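PDB 3LHO: putative hydrolase from Shewanella frigidimarina, which probably acts as an iron-dependent dioxygenase of the 2-oxoadipate dioxygenase/decarboxylase family and here carries a nickel ion in its metal site. Local coordinates for residues A[15-18]-A[19-23]; A[167-170]-A[171-174]; A[176-179]-A[180-183]. All coordinates share one frame; numbering follows the deposited sequence. Where two conformers were deposited one is given.

Contact 1: A[15-18]-A[19-23]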
# COMPACT_ATOMS: atom_id res chain seq x y z
N GLN A 15 7.00 7.48 8.24
CA GLN A 15 6.65 8.02 9.59
C GLN A 15 5.14 7.98 9.85
O GLN A 15 4.69 7.64 10.95
CB GLN A 15 7.19 9.45 9.84
CG GLN A 15 8.73 9.50 10.14
CD GLN A 15 9.18 8.50 11.25
OE1 GLN A 15 8.48 8.28 12.25
NE2 GLN A 15 10.36 7.89 11.07
N ASP A 16 4.37 8.31 8.82
CA ASP A 16 2.93 8.25 8.88
C ASP A 16 2.39 6.83 8.98
O ASP A 16 1.51 6.56 9.80
CB ASP A 16 2.29 9.00 7.72
CG ASP A 16 0.81 8.87 7.75
OD1 ASP A 16 0.18 9.51 8.57
OD2 ASP A 16 0.25 8.02 7.03
N TYR A 17 2.92 5.95 8.14
CA TYR A 17 2.56 4.54 8.11
C TYR A 17 2.76 3.79 9.42
O TYR A 17 1.89 2.98 9.80
CB TYR A 17 3.40 3.88 7.02
CG TYR A 17 3.35 2.35 6.89
CD1 TYR A 17 2.21 1.71 6.40
CD2 TYR A 17 4.48 1.59 7.15
CE1 TYR A 17 2.16 0.32 6.21
CE2 TYR A 17 4.47 0.19 6.97
CZ TYR A 17 3.32 -0.44 6.52
OH TYR A 17 3.34 -1.80 6.30
N ILE A 18 3.89 4.02 10.08
CA ILE A 18 4.19 3.31 11.34
C ILE A 18 3.27 3.74 12.49
O ILE A 18 3.09 2.98 13.44
CB ILE A 18 5.70 3.38 11.79
CG1 ILE A 18 6.16 4.81 12.09
CG2 ILE A 18 6.62 2.68 10.79
CD1 ILE A 18 7.60 4.89 12.68
N LYS A 19 2.66 4.91 12.40
CA LYS A 19 1.64 5.30 13.34
C LYS A 19 0.45 4.36 13.30
O LYS A 19 -0.13 4.10 14.33
CB LYS A 19 1.17 6.74 13.12
CG LYS A 19 2.23 7.79 13.30
CD LYS A 19 1.68 9.17 12.92
CE LYS A 19 2.75 10.23 12.97
NZ LYS A 19 2.17 11.51 12.49
N MSE A 20 0.07 3.90 12.10
CA MSE A 20 -0.99 2.93 11.92
C MSE A 20 -0.46 1.53 12.16
O MSE A 20 -1.24 0.66 12.51
CB MSE A 20 -1.50 2.91 10.47
CG MSE A 20 -2.37 4.07 10.12
SE MSE A 20 -2.96 3.86 8.35
CE MSE A 20 -1.31 4.17 7.41
N THR A 21 0.84 1.33 11.94
CA THR A 21 1.42 -0.01 11.79
C THR A 21 2.69 -0.18 12.68
O THR A 21 3.82 -0.31 12.17
CB THR A 21 1.79 -0.27 10.30
OG1 THR A 21 0.78 0.33 9.47
CG2 THR A 21 1.87 -1.76 9.99
N PRO A 22 2.49 -0.19 14.01
CA PRO A 22 3.62 -0.33 14.93
C PRO A 22 4.45 -1.58 14.69
O PRO A 22 5.66 -1.55 14.91
CB PRO A 22 2.97 -0.37 16.32
CG PRO A 22 1.54 -0.62 16.09
CD PRO A 22 1.22 -0.03 14.74
N SER A 23 3.81 -2.65 14.21
CA SER A 23 4.53 -3.86 13.87
C SER A 23 5.66 -3.63 12.84
O SER A 23 6.73 -4.22 12.94
CB SER A 23 3.58 -4.92 13.32
OG SER A 23 2.67 -5.33 14.33
O HOH W 1 1.29 11.29 9.81
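Tyr-17 O accepts the side-chain hydroxyl of Thr-21, with OG1 at 2.9 Å, and this bond anchors the compact half of the contact. The hydroxyl arrives tilted by 33° from the carbonyl plane. Two backbone donors reach the same oxygen less directly: Thr-21 N and Met-20 N both bond weakly, the latter at 3.1 Å. With CG anti to the backbone N (chi1 172°), the Tyr-17 ring lies beside its own carbonyl, and one face meets Thr-21, whose OG1 sits 3.5 Å above the plane toward the rim. Thr-21 CB stands 4.1 Å from the Tyr-17 ring centroid and 11° off its normal, a CH-pi contact. Beside it the selenomethionine Met-20, bent at its last torsion, brings CE to 4.4 Å from Tyr-17 CD1. These contacts lie at the junction between helix 6-20 and helix 22-32; Thr-21 takes the N-cap position of the second helix, although its side chain turns back to the first and makes no capping bond. Tyr-17 OH is tied to Phe-233 O, and Asp-16 OD2 forms a salt bridge with Arg-162. The outer side is looser. The exposed Lys-19 runs extended along the helix surface, its CG 3.4 Å from Gln-15 O. Its NZ is 4.8 Å from Asp-16 OD1; a water between them accepts from Lys-19 NZ at 2.8 Å, though its approach to OD1 is doubtfully short.

Contact 2: A[167-170]-A[171-174]; sequences TVSI and NDLP
Ser-169 OG donates to Asp-172 OD2 at 2.7 Å, joining the end of a strand to the turn that follows it. The carboxylate receives the hydroxyl on the anti lone pair of OD2, the one directed away from the other oxygen. With chi1 at 172° the serine hydroxyl swings beside its own carbonyl carbon and faces the turn. A water adds a second partner, donating to Ser-169 OG and to Asn-171 OD1, each 3.1 Å from it, so that the serine links to both turn side chains. Behind this polar group lies a type I beta turn from Ile-170 to Leu-173. The bond that closes it, Leu-173 N to Ile-170 O, measures 3.0 Å with an N-H...O angle of 149°, although the donor sits above the carbonyl plane. Asp-172 N adds a weak bond to Ser-169 O at 3.3 Å. The turn also brings Leu-173 back toward the strand: CD2 comes within 4.0 Å of Val-168 CG1, and the two side chains cross at about a right angle. Farther out, Asn-171 ND2 is fixed by Arg-239 O. Thr-167 OG1 bonds to OE1 of the nickel ligand Glu-235, which ties this strand to the metal site. In the mixed sheet, strand 165-169 runs between strands 39-47 and 235-239, and the loop after the turn leads on to helix 179-188.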
# COMPACT_ATOMS: atom_id res chain seq x y z
N THR A 167 6.68 -2.99 1.61
CA THR A 167 7.14 -4.34 1.41
C THR A 167 8.66 -4.44 1.37
O THR A 167 9.30 -3.81 0.52
CB THR A 167 6.58 -4.92 0.11
OG1 THR A 167 5.15 -4.86 0.14
CG2 THR A 167 7.07 -6.39 -0.05
N VAL A 168 9.22 -5.21 2.30
CA VAL A 168 10.64 -5.49 2.38
C VAL A 168 11.13 -6.34 1.24
O VAL A 168 10.46 -7.31 0.86
CB VAL A 168 10.99 -6.15 3.73
CG1 VAL A 168 12.47 -6.52 3.80
CG2 VAL A 168 10.61 -5.16 4.89
N SER A 169 12.28 -5.97 0.67
CA SER A 169 12.88 -6.75 -0.36
C SER A 169 13.73 -7.82 0.32
O SER A 169 14.80 -7.50 0.90
CB SER A 169 13.80 -5.89 -1.24
OG SER A 169 14.53 -6.73 -2.12
N ILE A 170 13.27 -9.06 0.21
CA ILE A 170 14.00 -10.21 0.74
C ILE A 170 15.30 -10.37 -0.07
O ILE A 170 16.36 -10.63 0.52
CB ILE A 170 13.15 -11.52 0.70
CG1 ILE A 170 11.96 -11.40 1.67
CG2 ILE A 170 14.01 -12.74 1.06
CD1 ILE A 170 10.93 -12.51 1.51
N ASN A 171 15.22 -10.19 -1.39
CA ASN A 171 16.40 -10.20 -2.26
C ASN A 171 17.55 -9.42 -1.63
O ASN A 171 18.68 -9.89 -1.59
CB ASN A 171 16.11 -9.61 -3.64
CG ASN A 171 14.99 -10.36 -4.39
OD1 ASN A 171 13.84 -10.48 -3.91
ND2 ASN A 171 15.31 -10.83 -5.59
N ASP A 172 17.25 -8.22 -1.13
CA ASP A 172 18.27 -7.31 -0.62
C ASP A 172 18.68 -7.50 0.84
O ASP A 172 19.67 -6.88 1.27
CB ASP A 172 17.82 -5.89 -0.82
CG ASP A 172 17.83 -5.46 -2.32
OD1 ASP A 172 18.86 -4.97 -2.80
OD2 ASP A 172 16.77 -5.54 -2.98
N LEU A 173 17.99 -8.34 1.60
CA LEU A 173 18.38 -8.55 3.01
C LEU A 173 19.69 -9.36 3.06
O LEU A 173 19.75 -10.47 2.55
CB LEU A 173 17.31 -9.31 3.79
CG LEU A 173 15.98 -8.63 4.11
CD1 LEU A 173 15.03 -9.67 4.71
CD2 LEU A 173 16.16 -7.43 5.06
N PRO A 174 20.75 -8.79 3.63
CA PRO A 174 22.01 -9.54 3.62
C PRO A 174 22.05 -10.84 4.43
O PRO A 174 22.84 -11.71 4.10
CB PRO A 174 23.04 -8.54 4.18
CG PRO A 174 22.28 -7.44 4.77
CD PRO A 174 20.94 -7.39 4.09
O HOH W 2 12.40 -7.70 -4.19

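Contact 3: A[176-179]-A[180-183]; sequences FERI and EDVN
Arg-178 O is gripped by two amides of the helix it precedes, Val-182 N at 3.1 Å and Asp-181 N at 2.9 Å. The first is a sound bond that lies in the carbonyl plane, with an N-H...O angle of 158°; the second is weak. Arg-178 thus occupies the N-cap position of helix 179-188, and its side chain bends over the first turn to form a salt-bridge network with Glu-180 and Asp-181. The two acids meet the guanidinium in different ways. Asp-181 lies at its edge: NE donates to OD2 at 3.2 Å, arriving from above the carboxylate plane, and NH2 adds a weaker bond to OD1. Glu-180 instead lies over a face, its carboxylate stacked at only 9° to the guanidinium plane. NH1 is a long 3.8 Å from Glu-180 OE1, and as no N-H points at that oxygen, the attraction is one of charge alone. The bend at chi3 (-47°) sets the guanidinium edge toward Asp-181 and one face toward Glu-180. These acids lie in the first helical turn, where the helix dipole would probably steady their negative charge as well. On another side of the same turn Phe-176 closes in, its CG 3.6 Å from Val-182 CG2 and its ring edge in plane with Asp-181 CB. Deeper in the helix, Asn-183 OD1 bonds to Ser-211 OG of strand 208-212, while the Asn-183 backbone N donates almost straight to Ile-179 O at 2.8 Å.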
# COMPACT_ATOMS: atom_id res chain seq x y z
N PHE A 176 19.46 -13.07 5.02
CA PHE A 176 18.43 -14.06 4.72
C PHE A 176 18.46 -14.40 3.25
O PHE A 176 18.68 -13.54 2.39
CB PHE A 176 17.03 -13.54 5.08
CG PHE A 176 16.78 -13.41 6.55
CD1 PHE A 176 16.28 -14.47 7.27
CD2 PHE A 176 17.02 -12.21 7.20
CE1 PHE A 176 16.04 -14.36 8.64
CE2 PHE A 176 16.77 -12.08 8.56
CZ PHE A 176 16.29 -13.16 9.28
N GLU A 177 18.22 -15.66 2.94
CA GLU A 177 18.05 -16.06 1.56
C GLU A 177 16.58 -16.31 1.20
O GLU A 177 16.10 -15.87 0.14
CB GLU A 177 18.84 -17.34 1.33
CG GLU A 177 18.68 -17.89 -0.07
CD GLU A 177 19.56 -19.10 -0.30
OE1 GLU A 177 20.45 -19.37 0.52
OE2 GLU A 177 19.37 -19.78 -1.32
N ARG A 178 15.86 -17.02 2.08
CA ARG A 178 14.55 -17.54 1.74
C ARG A 178 13.47 -16.85 2.54
O ARG A 178 13.66 -16.56 3.74
CB ARG A 178 14.48 -19.05 2.00
CG ARG A 178 15.52 -19.91 1.24
CD ARG A 178 15.22 -21.44 1.38
NE ARG A 178 14.94 -21.80 2.77
CZ ARG A 178 14.02 -22.68 3.20
NH1 ARG A 178 13.23 -23.35 2.35
NH2 ARG A 178 13.87 -22.89 4.50
N ILE A 179 12.33 -16.63 1.90
CA ILE A 179 11.14 -16.07 2.57
C ILE A 179 10.76 -16.93 3.80
O ILE A 179 10.41 -16.38 4.87
CB ILE A 179 9.91 -15.86 1.56
CG1 ILE A 179 8.80 -15.04 2.24
CG2 ILE A 179 9.35 -17.20 1.03
CD1 ILE A 179 7.86 -14.29 1.30
N GLU A 180 10.86 -18.25 3.67
CA GLU A 180 10.59 -19.16 4.80
C GLU A 180 11.46 -18.83 6.01
O GLU A 180 11.01 -18.93 7.13
CB GLU A 180 10.76 -20.64 4.43
CG GLU A 180 9.77 -21.11 3.37
CD GLU A 180 10.23 -20.81 1.94
OE1 GLU A 180 11.26 -20.11 1.73
OE2 GLU A 180 9.56 -21.27 1.00
N ASP A 181 12.70 -18.44 5.78
CA ASP A 181 13.60 -18.13 6.88
C ASP A 181 13.25 -16.79 7.50
O ASP A 181 13.34 -16.63 8.71
CB ASP A 181 15.05 -18.16 6.41
CG ASP A 181 15.47 -19.56 5.98
OD1 ASP A 181 15.14 -20.52 6.70
OD2 ASP A 181 16.08 -19.69 4.91
N VAL A 182 12.85 -15.83 6.69
CA VAL A 182 12.38 -14.53 7.25
C VAL A 182 11.13 -14.77 8.10
O VAL A 182 10.99 -14.24 9.21
CB VAL A 182 12.06 -13.52 6.13
CG1 VAL A 182 11.43 -12.23 6.70
CG2 VAL A 182 13.35 -13.23 5.33
N ASN A 183 10.21 -15.55 7.56
CA ASN A 183 8.96 -15.87 8.26
C ASN A 183 9.23 -16.53 9.60
O ASN A 183 8.56 -16.21 10.60
CB ASN A 183 8.04 -16.74 7.38
CG ASN A 183 7.32 -15.94 6.30
OD1 ASN A 183 7.42 -14.71 6.26
ND2 ASN A 183 6.57 -16.64 5.43
O HOH W 3 17.55 -17.81 4.45
O HOH W 4 12.14 -18.04 -0.67

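Along the chain the three contacts come in series. Contact 1 joins helices 6-20 and 22-32 near the start, whereas contacts 2 and 3 follow closely on each other, from the end of strand 165-169 through its loop into helix 179-188. Their centres lie about 10 Å apart, and they touch, for instance where Leu-173 CD1 meets Val-182 CG2 at 4.0 Å, so the strand exit and the helix start pack against each other. Contact 1 is more remote, its centre about 19 Å from contact 2 and about 23 Å from contact 3. The side chains of Val-168 and Ile-179 each lie about 11 Å from the nickel, placing contacts 2 and 3 outside its first shell.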